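Local structure of pentacotripeptide-repeat region of PRORP domain-containing protein (Brachypodium distachyon, 4ME2) at residues A55-T60 / W98-A103; A87-L92 / L102-V107; R189-A194 / E204-V209; L120-V125 / V175-A180. The protein belongs to the pentatricopeptide-repeat family of helix-turn-helix repeat proteins and probably binds group II intron RNA in the chloroplast. All coordinates share one frame; numbering follows the deposited sequence.

Contact 1. Residues A55-T60 / W98-A103; sequences ALKRLT and WSLALA
L100 pushes its forked end against the last turn of helix 47-59, and the apolar part of the contact gathers around it. L56 runs alongside in the opposite direction, its CD2 4.0 Å from L100 CB. K57 joins through its aliphatic portion: K57 CG lies 3.8 Å from L100 CD1, the two chains crossing at about a right angle, while the rest of the lysine leads away. With CG of L100 anti to its carbonyl carbon (chi1 -62°), CD1 lies between K57 and T60, and CD2 packs on T60.

The polar element lies within 55-60. T60 OG1 donates to L56 O over 2.8 Å, 21° out of the carbonyl plane, and R64 NE is hydrogen-bonded to the same hydroxyl. OG1 also packs on L100 CD2 at 3.5 Å, with T60 CG2 beside it. A valine here would lack the hydroxyl and would probably leave R64 NE without this partner and take from L56 O its short hydroxyl bond.

The contact joins helix 47-59, at the N-terminal end of the helical-repeat array, to helix 98-109; A72 of helix 66-77 touches L56 and T60, and L92 of helix 82-94 packs on both L56 and L100.

Contact 2. Residues A87-L92 / L102-V107; sequences AAMAEL and LAALHV
M89 and A104 bring their helices to the nearest backbone approach of these two segments, with M89 CA 5.4 Å from A104 CA. The short axes of 87-92 and 102-107 pass 8.9 Å apart and run almost antiparallel, the N-to-C directions differing by 161°. They belong to helices 82-94 and 98-109, which follow each other in the chain through a short connection, an antiparallel helix-turn-helix pairing in keeping with the repeat architecture of the pentatricopeptide-repeat family.

The small side chain of A104 allows this closeness. Its CB fits against the base of M89, 3.9 Å from M89 CB, with M89 CG almost as near. One turn further along helix 82-94, L92 also reaches this methyl, L92 CD1 lying 4.2 Å from A104 CB.

M89 continues past the alanine to L105. Its chain is extended as far as the sulfur, with CG anti to the backbone N (chi1 -177°) and SD again anti (chi2 -175°), and this straight reach carries SD over the base of L105, 3.8 Å from L105 CA. L105 CB and CD1 also border the sulfur, and the methionine then bends at its last torsion. The interface is wholly apolar and rests on van der Waals contact alone.

Neighbouring helices enclose it on several fronts. F124 of helix 118-126 touches both M89 and L105, L77 of helix 66-77 packs on A104, and V53 and L56 of helix 47-59 meet L92.

Contact 3. Residues R189-A194 / E204-V209; sequences RVYEAA and EYMYRV
Y191 alone carries the contact from 189-194, reaching across to M206 and Y207. Just before it, V190 turns to other partners, V143 of helix 133-151 and L171 of helix 168-180. The tyrosine ring is sent outward by CG standing anti to the backbone N (chi1 175°). Its CD2 and CE2 edge meets M206, whose CG lies in the ring plane, 4.0 Å from Y191 CD2. M206 SD is 5.4 Å from the centroid of the Y191 ring and 82° off the ring normal, a Met-aromatic contact made at the edge.

Helices 184-197 and 204-216 follow each other in the helix-turn-helix array of this pentatricopeptide-repeat protein, and the long tyrosine spans the distance between them.

Farther out, the side chains of Y191 and Y207 cross at about a right angle: Y191 OH sits in the plane of the Y207 ring at its edge, 3.2 Å from Y207 CE1. The hydroxyl is hydrogen-bonded to D229 OD2 of helix 220-236. A phenylalanine in its place would probably leave D229 without this mate and open a gap at the edge of Y207. Following Y191, A193 packs on I147 and A194 on L171, and the backbone of A194 is hydrogen-bonded to that of C200.

Contact 4. Residues L120-V125 / V175-A180; sequences LYATFV and VRALVA
V125 and A177 form the heart of this contact, with V125 CG1 laid 3.8 Å from A177 CB and 3.4 Å from A177 O. The valine holds CG1 anti to its backbone N (chi1 174°), which sets this methyl on the backbone of the facing helix, while CG2 also turns to L178. There V125 CG2 meets L178 CD2 at 3.8 Å, and the two side chains cross at about a right angle. One turn earlier, A122 receives the A177 methyl: A177 CB lies 3.7 Å from A122 O and 4.2 Å from A122 CB.

The alanines are what let the backbones come together. A122 CA and A177 CA are 5.7 Å apart, and the axes of the two short segments, 8.6 Å from each other, run nearly parallel at 14°. Both helices therefore point the same way although helix 133-151 separates them in the chain, as expected for side-by-side helices in the helical-repeat solenoid of a pentatricopeptide-repeat protein.

V139 of helix 133-151 touches both V125 and L178, and V143 adds to the support of L178. Y121 secures helix 118-126 to the same long helix through a hydrogen bond between its OH and E149 OE2 and through its ring against F146.

Beyond these, helix 184-197 meets L178 through A186 and A187, helix 204-216 packs on V175 through M206 and M210, and helix 98-109 reaches F124 through A101 and L105.

How the contacts relate
Along the elongated helical array the contacts fall in the order 1, 2, 4, 3. Contacts 1 and 2 share L102 and A103 of helix 98-109, with centres 8 Å apart, and L92 CD1 touches L56 CD2 at 3.8 Å. Contact 4 lies nearest the middle of the chain, its centre about 17 Å from that of contact 2, with F124 packed on L105 and M89. Contact 1 also reaches contact 4, where W98 NE1 probably hydrogen-bonds to F124 O at 2.8 Å. On its other flank V175 of contact 4 meets V190 and M206, joining it to contact 3 with centres 13 Å apart. Contacts 1 and 3, on opposite sides of the chain's centre, are about 32 Å apart between centres and do not touch.

Contact 1. Residues A55-T60 / W98-A103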
loop_
_atom_site.group_PDB
_atom_site.type_symbol
_atom_site.label_atom_id
_atom_site.label_comp_id
_atom_site.label_asym_id
_atom_site.label_seq_id
_atom_site.Cartn_x
_atom_site.Cartn_y
_atom_site.Cartn_z
ATOM N N ALA A 55 -24.178 5.896 1.126
ATOM C CA ALA A 55 -24.071 6.390 2.497
ATOM C C ALA A 55 -22.706 7.019 2.769
ATOM O O ALA A 55 -22.626 8.086 3.376
ATOM C CB ALA A 55 -24.359 5.277 3.495
ATOM N N LEU A 56 -21.634 6.365 2.327
ATOM C CA LEU A 56 -20.295 6.895 2.565
ATOM C C LEU A 56 -20.114 8.248 1.874
ATOM O O LEU A 56 -19.531 9.167 2.444
ATOM C CB LEU A 56 -19.214 5.903 2.122
ATOM C CG LEU A 56 -17.766 6.337 2.369
ATOM C CD1 LEU A 56 -17.567 6.811 3.797
ATOM C CD2 LEU A 56 -16.791 5.216 2.036
ATOM N N LYS A 57 -20.617 8.358 0.648
ATOM C CA LYS A 57 -20.584 9.626 -0.083
ATOM C C LYS A 57 -21.412 10.700 0.644
ATOM O O LYS A 57 -20.943 11.819 0.855
ATOM C CB LYS A 57 -21.036 9.416 -1.536
ATOM C CG LYS A 57 -20.014 8.657 -2.381
ATOM C CD LYS A 57 -20.607 8.021 -3.637
ATOM C CE LYS A 57 -21.168 9.050 -4.604
ATOM N NZ LYS A 57 -21.740 8.405 -5.819
ATOM N N ARG A 58 -22.623 10.340 1.060
ATOM C CA ARG A 58 -23.506 11.248 1.787
ATOM C C ARG A 58 -22.865 11.754 3.082
ATOM O O ARG A 58 -22.910 12.948 3.380
ATOM C CB ARG A 58 -24.831 10.542 2.085
ATOM C CG ARG A 58 -25.874 11.388 2.794
ATOM C CD ARG A 58 -27.109 10.561 3.137
ATOM N NE ARG A 58 -26.871 9.616 4.233
ATOM C CZ ARG A 58 -26.998 8.292 4.145
ATOM N NH1 ARG A 58 -27.379 7.715 3.011
ATOM N NH2 ARG A 58 -26.754 7.537 5.208
ATOM N N LEU A 59 -22.262 10.840 3.838
ATOM C CA LEU A 59 -21.642 11.171 5.123
ATOM C C LEU A 59 -20.432 12.091 4.997
ATOM O O LEU A 59 -20.045 12.752 5.963
ATOM C CB LEU A 59 -21.238 9.896 5.874
ATOM C CG LEU A 59 -22.385 9.032 6.409
ATOM C CD1 LEU A 59 -21.870 7.675 6.872
ATOM C CD2 LEU A 59 -23.120 9.752 7.527
ATOM N N THR A 60 -19.831 12.138 3.816
ATOM C CA THR A 60 -18.606 12.902 3.647
ATOM C C THR A 60 -18.754 14.021 2.632
ATOM O O THR A 60 -17.760 14.536 2.138
ATOM C CB THR A 60 -17.442 12.000 3.205
ATOM O OG1 THR A 60 -17.807 11.309 1.999
ATOM C CG2 THR A 60 -17.070 11.002 4.310
ATOM N N TRP A 98 -11.096 8.470 -4.596
ATOM C CA TRP A 98 -9.906 7.786 -4.095
ATOM C C TRP A 98 -9.832 7.769 -2.581
ATOM O O TRP A 98 -9.611 6.710 -1.980
ATOM C CB TRP A 98 -8.660 8.380 -4.740
ATOM C CG TRP A 98 -7.421 7.630 -4.384
ATOM C CD1 TRP A 98 -6.882 6.525 -5.024
ATOM C CD2 TRP A 98 -6.542 7.902 -3.262
ATOM N NE1 TRP A 98 -5.743 6.108 -4.387
ATOM C CE2 TRP A 98 -5.488 6.892 -3.312
ATOM C CE3 TRP A 98 -6.526 8.845 -2.250
ATOM C CZ2 TRP A 98 -4.466 6.854 -2.381
ATOM C CZ3 TRP A 98 -5.491 8.805 -1.315
ATOM C CH2 TRP A 98 -4.481 7.830 -1.379
ATOM N N SER A 99 -10.040 8.917 -1.937
ATOM C CA SER A 99 -9.957 8.972 -0.470
ATOM C C SER A 99 -10.996 8.070 0.223
ATOM O O SER A 99 -10.694 7.456 1.245
ATOM C CB SER A 99 -10.048 10.410 0.047
ATOM O OG SER A 99 -11.365 10.899 -0.077
ATOM N N LEU A 100 -12.204 7.991 -0.341
ATOM C CA LEU A 100 -13.260 7.133 0.198
ATOM C C LEU A 100 -12.928 5.668 -0.029
ATOM O O LEU A 100 -13.205 4.835 0.830
ATOM C CB LEU A 100 -14.618 7.439 -0.431
ATOM C CG LEU A 100 -15.167 8.851 -0.208
ATOM C CD1 LEU A 100 -16.599 8.936 -0.717
ATOM C CD2 LEU A 100 -15.110 9.213 1.263
ATOM N N ALA A 101 -12.349 5.362 -1.190
ATOM C CA ALA A 101 -11.955 3.981 -1.492
ATOM C C ALA A 101 -10.850 3.527 -0.545
ATOM O O ALA A 101 -10.824 2.360 -0.127
ATOM C CB ALA A 101 -11.521 3.837 -2.948
ATOM N N LEU A 102 -9.941 4.443 -0.213
ATOM C CA LEU A 102 -8.852 4.156 0.728
ATOM C C LEU A 102 -9.429 3.900 2.114
ATOM O O LEU A 102 -8.999 2.983 2.813
ATOM C CB LEU A 102 -7.867 5.330 0.804
ATOM C CG LEU A 102 -6.352 5.129 0.979
ATOM C CD1 LEU A 102 -5.752 6.214 1.866
ATOM C CD2 LEU A 102 -5.925 3.745 1.453
ATOM N N ALA A 103 -10.401 4.716 2.515
ATOM C CA ALA A 103 -11.073 4.499 3.785
ATOM C C ALA A 103 -11.751 3.124 3.793
ATOM O O ALA A 103 -11.730 2.432 4.814
ATOM C CB ALA A 103 -12.068 5.617 4.076
#

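Contact 2. Residues A87-L92 / L102-V107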
loop_
_atom_site.group_PDB
_atom_site.type_symbol
_atom_site.label_atom_id
_atom_site.label_comp_id
_atom_site.label_asym_id
_atom_site.label_seq_id
_atom_site.Cartn_x
_atom_site.Cartn_y
_atom_site.Cartn_z
ATOM N N ALA A 87 -16.668 -5.031 -3.006
ATOM C CA ALA A 87 -17.400 -4.483 -4.155
ATOM C C ALA A 87 -17.619 -2.985 -3.977
ATOM O O ALA A 87 -17.485 -2.223 -4.936
ATOM C CB ALA A 87 -18.727 -5.200 -4.366
ATOM N N ALA A 88 -17.948 -2.574 -2.753
ATOM C CA ALA A 88 -18.120 -1.152 -2.431
ATOM C C ALA A 88 -16.807 -0.397 -2.622
ATOM O O ALA A 88 -16.779 0.690 -3.207
ATOM C CB ALA A 88 -18.635 -0.973 -1.011
ATOM N N MET A 89 -15.715 -0.978 -2.125
ATOM C CA MET A 89 -14.389 -0.399 -2.324
ATOM C C MET A 89 -14.082 -0.204 -3.806
ATOM O O MET A 89 -13.655 0.874 -4.222
ATOM C CB MET A 89 -13.318 -1.286 -1.684
ATOM C CG MET A 89 -11.916 -0.720 -1.779
ATOM S SD MET A 89 -10.703 -1.880 -1.131
ATOM C CE MET A 89 -10.814 -3.182 -2.351
ATOM N N ALA A 90 -14.313 -1.246 -4.596
ATOM C CA ALA A 90 -13.976 -1.216 -6.016
ATOM C C ALA A 90 -14.835 -0.208 -6.767
ATOM O O ALA A 90 -14.361 0.435 -7.697
ATOM C CB ALA A 90 -14.112 -2.602 -6.632
ATOM N N GLU A 91 -16.092 -0.073 -6.368
ATOM C CA GLU A 91 -16.966 0.907 -7.004
ATOM C C GLU A 91 -16.554 2.339 -6.670
ATOM O O GLU A 91 -16.617 3.227 -7.523
ATOM C CB GLU A 91 -18.421 0.667 -6.630
ATOM C CG GLU A 91 -19.398 1.687 -7.212
ATOM C CD GLU A 91 -19.473 1.678 -8.737
ATOM O OE1 GLU A 91 -18.867 0.801 -9.391
ATOM O OE2 GLU A 91 -20.160 2.560 -9.295
ATOM N N LEU A 92 -16.129 2.570 -5.434
ATOM C CA LEU A 92 -15.599 3.883 -5.074
ATOM C C LEU A 92 -14.335 4.203 -5.884
ATOM O O LEU A 92 -14.154 5.337 -6.330
ATOM C CB LEU A 92 -15.338 3.976 -3.570
ATOM C CG LEU A 92 -16.575 4.007 -2.671
ATOM C CD1 LEU A 92 -16.190 3.551 -1.273
ATOM C CD2 LEU A 92 -17.245 5.379 -2.633
ATOM N N LEU A 102 -9.941 4.443 -0.213
ATOM C CA LEU A 102 -8.852 4.156 0.728
ATOM C C LEU A 102 -9.429 3.900 2.114
ATOM O O LEU A 102 -8.999 2.983 2.813
ATOM C CB LEU A 102 -7.867 5.330 0.804
ATOM C CG LEU A 102 -6.352 5.129 0.979
ATOM C CD1 LEU A 102 -5.752 6.214 1.866
ATOM C CD2 LEU A 102 -5.925 3.745 1.453
ATOM N N ALA A 103 -10.401 4.716 2.515
ATOM C CA ALA A 103 -11.073 4.499 3.785
ATOM C C ALA A 103 -11.751 3.124 3.793
ATOM O O ALA A 103 -11.730 2.432 4.814
ATOM C CB ALA A 103 -12.068 5.617 4.076
ATOM N N ALA A 104 -12.326 2.720 2.658
ATOM C CA ALA A 104 -12.933 1.386 2.553
ATOM C C ALA A 104 -11.874 0.298 2.719
ATOM O O ALA A 104 -12.102 -0.694 3.428
ATOM C CB ALA A 104 -13.685 1.215 1.243
ATOM N N LEU A 105 -10.726 0.490 2.071
ATOM C CA LEU A 105 -9.593 -0.431 2.211
ATOM C C LEU A 105 -9.226 -0.624 3.681
ATOM O O LEU A 105 -9.034 -1.757 4.126
ATOM C CB LEU A 105 -8.371 0.048 1.407
ATOM C CG LEU A 105 -7.084 -0.793 1.513
ATOM C CD1 LEU A 105 -7.329 -2.227 1.076
ATOM C CD2 LEU A 105 -5.956 -0.168 0.707
ATOM N N HIS A 106 -9.122 0.468 4.433
ATOM C CA HIS A 106 -8.755 0.370 5.847
ATOM C C HIS A 106 -9.767 -0.370 6.687
ATOM O O HIS A 106 -9.394 -1.058 7.648
ATOM C CB HIS A 106 -8.432 1.736 6.427
ATOM C CG HIS A 106 -7.091 2.271 5.995
ATOM N ND1 HIS A 106 -5.938 1.587 6.178
ATOM C CD2 HIS A 106 -6.744 3.473 5.391
ATOM C CE1 HIS A 106 -4.911 2.318 5.710
ATOM N NE2 HIS A 106 -5.409 3.475 5.231
ATOM N N VAL A 107 -11.049 -0.257 6.336
ATOM C CA VAL A 107 -12.072 -1.083 6.972
ATOM C C VAL A 107 -11.779 -2.551 6.652
ATOM O O VAL A 107 -11.776 -3.391 7.551
ATOM C CB VAL A 107 -13.504 -0.707 6.537
ATOM C CG1 VAL A 107 -14.519 -1.652 7.164
ATOM C CG2 VAL A 107 -13.838 0.731 6.932
#

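Contact 3. Residues R189-A194 / E204-V209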
loop_
_atom_site.group_PDB
_atom_site.type_symbol
_atom_site.label_atom_id
_atom_site.label_comp_id
_atom_site.label_asym_id
_atom_site.label_seq_id
_atom_site.Cartn_x
_atom_site.Cartn_y
_atom_site.Cartn_z
ATOM N N ARG A 189 11.286 2.544 2.725
ATOM C CA ARG A 189 10.780 1.815 3.890
ATOM C C ARG A 189 10.481 0.362 3.540
ATOM O O ARG A 189 10.915 -0.547 4.248
ATOM C CB ARG A 189 9.542 2.499 4.490
ATOM C CG ARG A 189 9.856 3.639 5.453
ATOM C CD ARG A 189 9.450 3.319 6.893
ATOM N NE ARG A 189 9.969 2.045 7.376
ATOM C CZ ARG A 189 9.344 1.236 8.233
ATOM N NH1 ARG A 189 8.147 1.538 8.717
ATOM N NH2 ARG A 189 9.921 0.101 8.600
ATOM N N VAL A 190 9.755 0.147 2.444
ATOM C CA VAL A 190 9.414 -1.210 1.997
ATOM C C VAL A 190 10.662 -2.003 1.612
ATOM O O VAL A 190 10.840 -3.156 2.038
ATOM C CB VAL A 190 8.452 -1.200 0.789
ATOM C CG1 VAL A 190 8.311 -2.603 0.212
ATOM C CG2 VAL A 190 7.090 -0.656 1.184
ATOM N N TYR A 191 11.507 -1.393 0.781
ATOM C CA TYR A 191 12.739 -2.040 0.340
ATOM C C TYR A 191 13.614 -2.445 1.530
ATOM O O TYR A 191 14.100 -3.577 1.599
ATOM C CB TYR A 191 13.510 -1.136 -0.629
ATOM C CG TYR A 191 14.862 -1.685 -1.026
ATOM C CD1 TYR A 191 16.018 -1.293 -0.349
ATOM C CD2 TYR A 191 14.987 -2.596 -2.075
ATOM C CE1 TYR A 191 17.264 -1.795 -0.708
ATOM C CE2 TYR A 191 16.229 -3.101 -2.444
ATOM C CZ TYR A 191 17.360 -2.699 -1.756
ATOM O OH TYR A 191 18.587 -3.201 -2.122
ATOM N N GLU A 192 13.799 -1.527 2.473
ATOM C CA GLU A 192 14.631 -1.798 3.639
ATOM C C GLU A 192 14.061 -2.921 4.504
ATOM O O GLU A 192 14.778 -3.856 4.856
ATOM C CB GLU A 192 14.829 -0.537 4.474
ATOM C CG GLU A 192 15.574 -0.785 5.771
ATOM C CD GLU A 192 15.700 0.464 6.612
ATOM O OE1 GLU A 192 16.843 0.866 6.910
ATOM O OE2 GLU A 192 14.657 1.051 6.969
ATOM N N ALA A 193 12.775 -2.833 4.834
ATOM C CA ALA A 193 12.145 -3.827 5.705
ATOM C C ALA A 193 12.128 -5.223 5.080
ATOM O O ALA A 193 12.490 -6.199 5.737
ATOM C CB ALA A 193 10.740 -3.391 6.100
ATOM N N ALA A 194 11.732 -5.313 3.813
ATOM C CA ALA A 194 11.577 -6.609 3.150
ATOM C C ALA A 194 12.886 -7.179 2.605
ATOM O O ALA A 194 13.229 -8.334 2.875
ATOM C CB ALA A 194 10.535 -6.522 2.045
ATOM N N GLU A 204 17.681 -8.450 -9.863
ATOM C CA GLU A 204 18.361 -7.258 -10.365
ATOM C C GLU A 204 17.363 -6.135 -10.593
ATOM O O GLU A 204 17.660 -4.972 -10.319
ATOM C CB GLU A 204 19.099 -7.551 -11.671
ATOM C CG GLU A 204 19.726 -6.324 -12.318
ATOM C CD GLU A 204 20.554 -6.657 -13.544
ATOM O OE1 GLU A 204 20.248 -7.657 -14.229
ATOM O OE2 GLU A 204 21.514 -5.910 -13.830
ATOM N N TYR A 205 16.186 -6.495 -11.103
ATOM C CA TYR A 205 15.126 -5.522 -11.359
ATOM C C TYR A 205 14.753 -4.678 -10.133
ATOM O O TYR A 205 14.619 -3.470 -10.247
ATOM C CB TYR A 205 13.888 -6.201 -11.953
ATOM C CG TYR A 205 12.783 -5.244 -12.338
ATOM C CD1 TYR A 205 13.035 -4.156 -13.169
ATOM C CD2 TYR A 205 11.484 -5.434 -11.873
ATOM C CE1 TYR A 205 12.029 -3.278 -13.521
ATOM C CE2 TYR A 205 10.468 -4.566 -12.225
ATOM C CZ TYR A 205 10.749 -3.490 -13.046
ATOM O OH TYR A 205 9.749 -2.628 -13.403
ATOM N N MET A 206 14.583 -5.304 -8.971
ATOM C CA MET A 206 14.276 -4.537 -7.761
ATOM C C MET A 206 15.370 -3.512 -7.460
ATOM O O MET A 206 15.077 -2.370 -7.102
ATOM C CB MET A 206 14.084 -5.456 -6.560
ATOM C CG MET A 206 13.938 -4.729 -5.230
ATOM S SD MET A 206 12.453 -3.714 -5.101
ATOM C CE MET A 206 11.304 -4.892 -4.398
ATOM N N TYR A 207 16.624 -3.930 -7.601
ATOM C CA TYR A 207 17.756 -3.040 -7.334
ATOM C C TYR A 207 17.769 -1.844 -8.278
ATOM O O TYR A 207 17.996 -0.710 -7.854
ATOM C CB TYR A 207 19.085 -3.793 -7.431
ATOM C CG TYR A 207 19.244 -4.897 -6.417
ATOM C CD1 TYR A 207 19.034 -4.662 -5.063
ATOM C CD2 TYR A 207 19.617 -6.179 -6.811
ATOM C CE1 TYR A 207 19.180 -5.672 -4.128
ATOM C CE2 TYR A 207 19.763 -7.195 -5.885
ATOM C CZ TYR A 207 19.547 -6.936 -4.549
ATOM O OH TYR A 207 19.692 -7.938 -3.628
ATOM N N ARG A 208 17.531 -2.098 -9.560
ATOM C CA ARG A 208 17.565 -1.033 -10.551
ATOM C C ARG A 208 16.434 -0.036 -10.320
ATOM O O ARG A 208 16.638 1.170 -10.435
ATOM C CB ARG A 208 17.500 -1.601 -11.971
ATOM C CG ARG A 208 18.659 -2.524 -12.330
ATOM C CD ARG A 208 18.611 -2.923 -13.795
ATOM N NE ARG A 208 18.436 -1.748 -14.649
ATOM C CZ ARG A 208 18.535 -1.744 -15.975
ATOM N NH1 ARG A 208 18.817 -2.861 -16.638
ATOM N NH2 ARG A 208 18.356 -0.609 -16.642
ATOM N N VAL A 209 15.249 -0.551 -9.993
ATOM C CA VAL A 209 14.101 0.302 -9.687
ATOM C C VAL A 209 14.474 1.270 -8.570
ATOM O O VAL A 209 14.274 2.481 -8.691
ATOM C CB VAL A 209 12.870 -0.528 -9.255
ATOM C CG1 VAL A 209 11.775 0.371 -8.694
ATOM C CG2 VAL A 209 12.335 -1.340 -10.426
#

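Contact 4. Residues L120-V125 / V175-A180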
loop_
_atom_site.group_PDB
_atom_site.type_symbol
_atom_site.label_atom_id
_atom_site.label_comp_id
_atom_site.label_asym_id
_atom_site.label_seq_id
_atom_site.Cartn_x
_atom_site.Cartn_y
_atom_site.Cartn_z
ATOM N N LEU A 120 -2.563 -5.011 -4.557
ATOM C CA LEU A 120 -3.736 -4.173 -4.328
ATOM C C LEU A 120 -3.272 -2.810 -3.827
ATOM O O LEU A 120 -3.739 -1.761 -4.298
ATOM C CB LEU A 120 -4.684 -4.813 -3.314
ATOM C CG LEU A 120 -5.912 -3.971 -2.946
ATOM C CD1 LEU A 120 -6.708 -3.576 -4.188
ATOM C CD2 LEU A 120 -6.790 -4.715 -1.951
ATOM N N TYR A 121 -2.336 -2.823 -2.886
ATOM C CA TYR A 121 -1.760 -1.564 -2.419
ATOM C C TYR A 121 -1.129 -0.782 -3.576
ATOM O O TYR A 121 -1.250 0.444 -3.643
ATOM C CB TYR A 121 -0.744 -1.790 -1.297
ATOM C CG TYR A 121 -1.325 -2.367 -0.019
ATOM C CD1 TYR A 121 -2.678 -2.200 0.313
ATOM C CD2 TYR A 121 -0.516 -3.078 0.867
ATOM C CE1 TYR A 121 -3.199 -2.725 1.490
ATOM C CE2 TYR A 121 -1.028 -3.603 2.047
ATOM C CZ TYR A 121 -2.364 -3.434 2.355
ATOM O OH TYR A 121 -2.867 -3.962 3.530
ATOM N N ALA A 122 -0.456 -1.487 -4.485
ATOM C CA ALA A 122 0.153 -0.842 -5.644
ATOM C C ALA A 122 -0.892 -0.101 -6.470
ATOM O O ALA A 122 -0.633 1.005 -6.942
ATOM C CB ALA A 122 0.906 -1.854 -6.504
ATOM N N THR A 123 -2.073 -0.700 -6.622
ATOM C CA THR A 123 -3.167 -0.066 -7.360
ATOM C C THR A 123 -3.645 1.235 -6.694
ATOM O O THR A 123 -3.895 2.234 -7.377
ATOM C CB THR A 123 -4.323 -1.053 -7.604
ATOM O OG1 THR A 123 -3.859 -2.088 -8.483
ATOM C CG2 THR A 123 -5.512 -0.351 -8.255
ATOM N N PHE A 124 -3.744 1.235 -5.366
ATOM C CA PHE A 124 -4.087 2.462 -4.649
ATOM C C PHE A 124 -3.004 3.527 -4.791
ATOM O O PHE A 124 -3.302 4.716 -4.855
ATOM C CB PHE A 124 -4.395 2.170 -3.178
ATOM C CG PHE A 124 -5.814 1.754 -2.940
ATOM C CD1 PHE A 124 -6.783 2.705 -2.639
ATOM C CD2 PHE A 124 -6.197 0.419 -3.052
ATOM C CE1 PHE A 124 -8.103 2.333 -2.431
ATOM C CE2 PHE A 124 -7.521 0.041 -2.846
ATOM C CZ PHE A 124 -8.473 1.003 -2.537
ATOM N N VAL A 125 -1.744 3.107 -4.856
ATOM C CA VAL A 125 -0.654 4.058 -5.041
ATOM C C VAL A 125 -0.736 4.717 -6.420
ATOM O O VAL A 125 -0.697 5.948 -6.536
ATOM C CB VAL A 125 0.731 3.403 -4.850
ATOM C CG1 VAL A 125 1.844 4.387 -5.187
ATOM C CG2 VAL A 125 0.895 2.899 -3.421
ATOM N N VAL A 175 6.683 -1.309 -4.999
ATOM C CA VAL A 175 7.853 -0.433 -4.962
ATOM C C VAL A 175 7.939 0.417 -6.240
ATOM O O VAL A 175 8.219 1.612 -6.181
ATOM C CB VAL A 175 9.159 -1.228 -4.719
ATOM C CG1 VAL A 175 10.371 -0.353 -4.989
ATOM C CG2 VAL A 175 9.197 -1.778 -3.296
ATOM N N ARG A 176 7.685 -0.204 -7.392
ATOM C CA ARG A 176 7.593 0.511 -8.671
ATOM C C ARG A 176 6.560 1.633 -8.603
ATOM O O ARG A 176 6.798 2.755 -9.059
ATOM C CB ARG A 176 7.140 -0.450 -9.773
ATOM C CG ARG A 176 8.184 -0.885 -10.784
ATOM C CD ARG A 176 7.542 -1.833 -11.800
ATOM N NE ARG A 176 6.885 -1.138 -12.910
ATOM C CZ ARG A 176 6.257 -1.745 -13.914
ATOM N NH1 ARG A 176 6.184 -3.068 -13.957
ATOM N NH2 ARG A 176 5.694 -1.030 -14.877
ATOM N N ALA A 177 5.397 1.307 -8.049
ATOM C CA ALA A 177 4.305 2.274 -7.987
ATOM C C ALA A 177 4.691 3.441 -7.089
ATOM O O ALA A 177 4.449 4.596 -7.430
ATOM C CB ALA A 177 3.018 1.615 -7.507
ATOM N N LEU A 178 5.313 3.140 -5.952
ATOM C CA LEU A 178 5.707 4.193 -5.015
ATOM C C LEU A 178 6.732 5.138 -5.634
ATOM O O LEU A 178 6.612 6.356 -5.519
ATOM C CB LEU A 178 6.256 3.593 -3.722
ATOM C CG LEU A 178 5.227 2.903 -2.823
ATOM C CD1 LEU A 178 5.913 2.052 -1.763
ATOM C CD2 LEU A 178 4.300 3.927 -2.185
ATOM N N VAL A 179 7.743 4.577 -6.286
ATOM C CA VAL A 179 8.765 5.393 -6.926
ATOM C C VAL A 179 8.156 6.274 -8.029
ATOM O O VAL A 179 8.414 7.480 -8.074
ATOM C CB VAL A 179 9.932 4.531 -7.437
ATOM C CG1 VAL A 179 10.787 5.319 -8.402
ATOM C CG2 VAL A 179 10.767 4.032 -6.255
ATOM N N ALA A 180 7.318 5.694 -8.884
ATOM C CA ALA A 180 6.665 6.478 -9.940
ATOM C C ALA A 180 5.817 7.635 -9.384
ATOM O O ALA A 180 5.772 8.719 -9.971
ATOM C CB ALA A 180 5.842 5.578 -10.862
#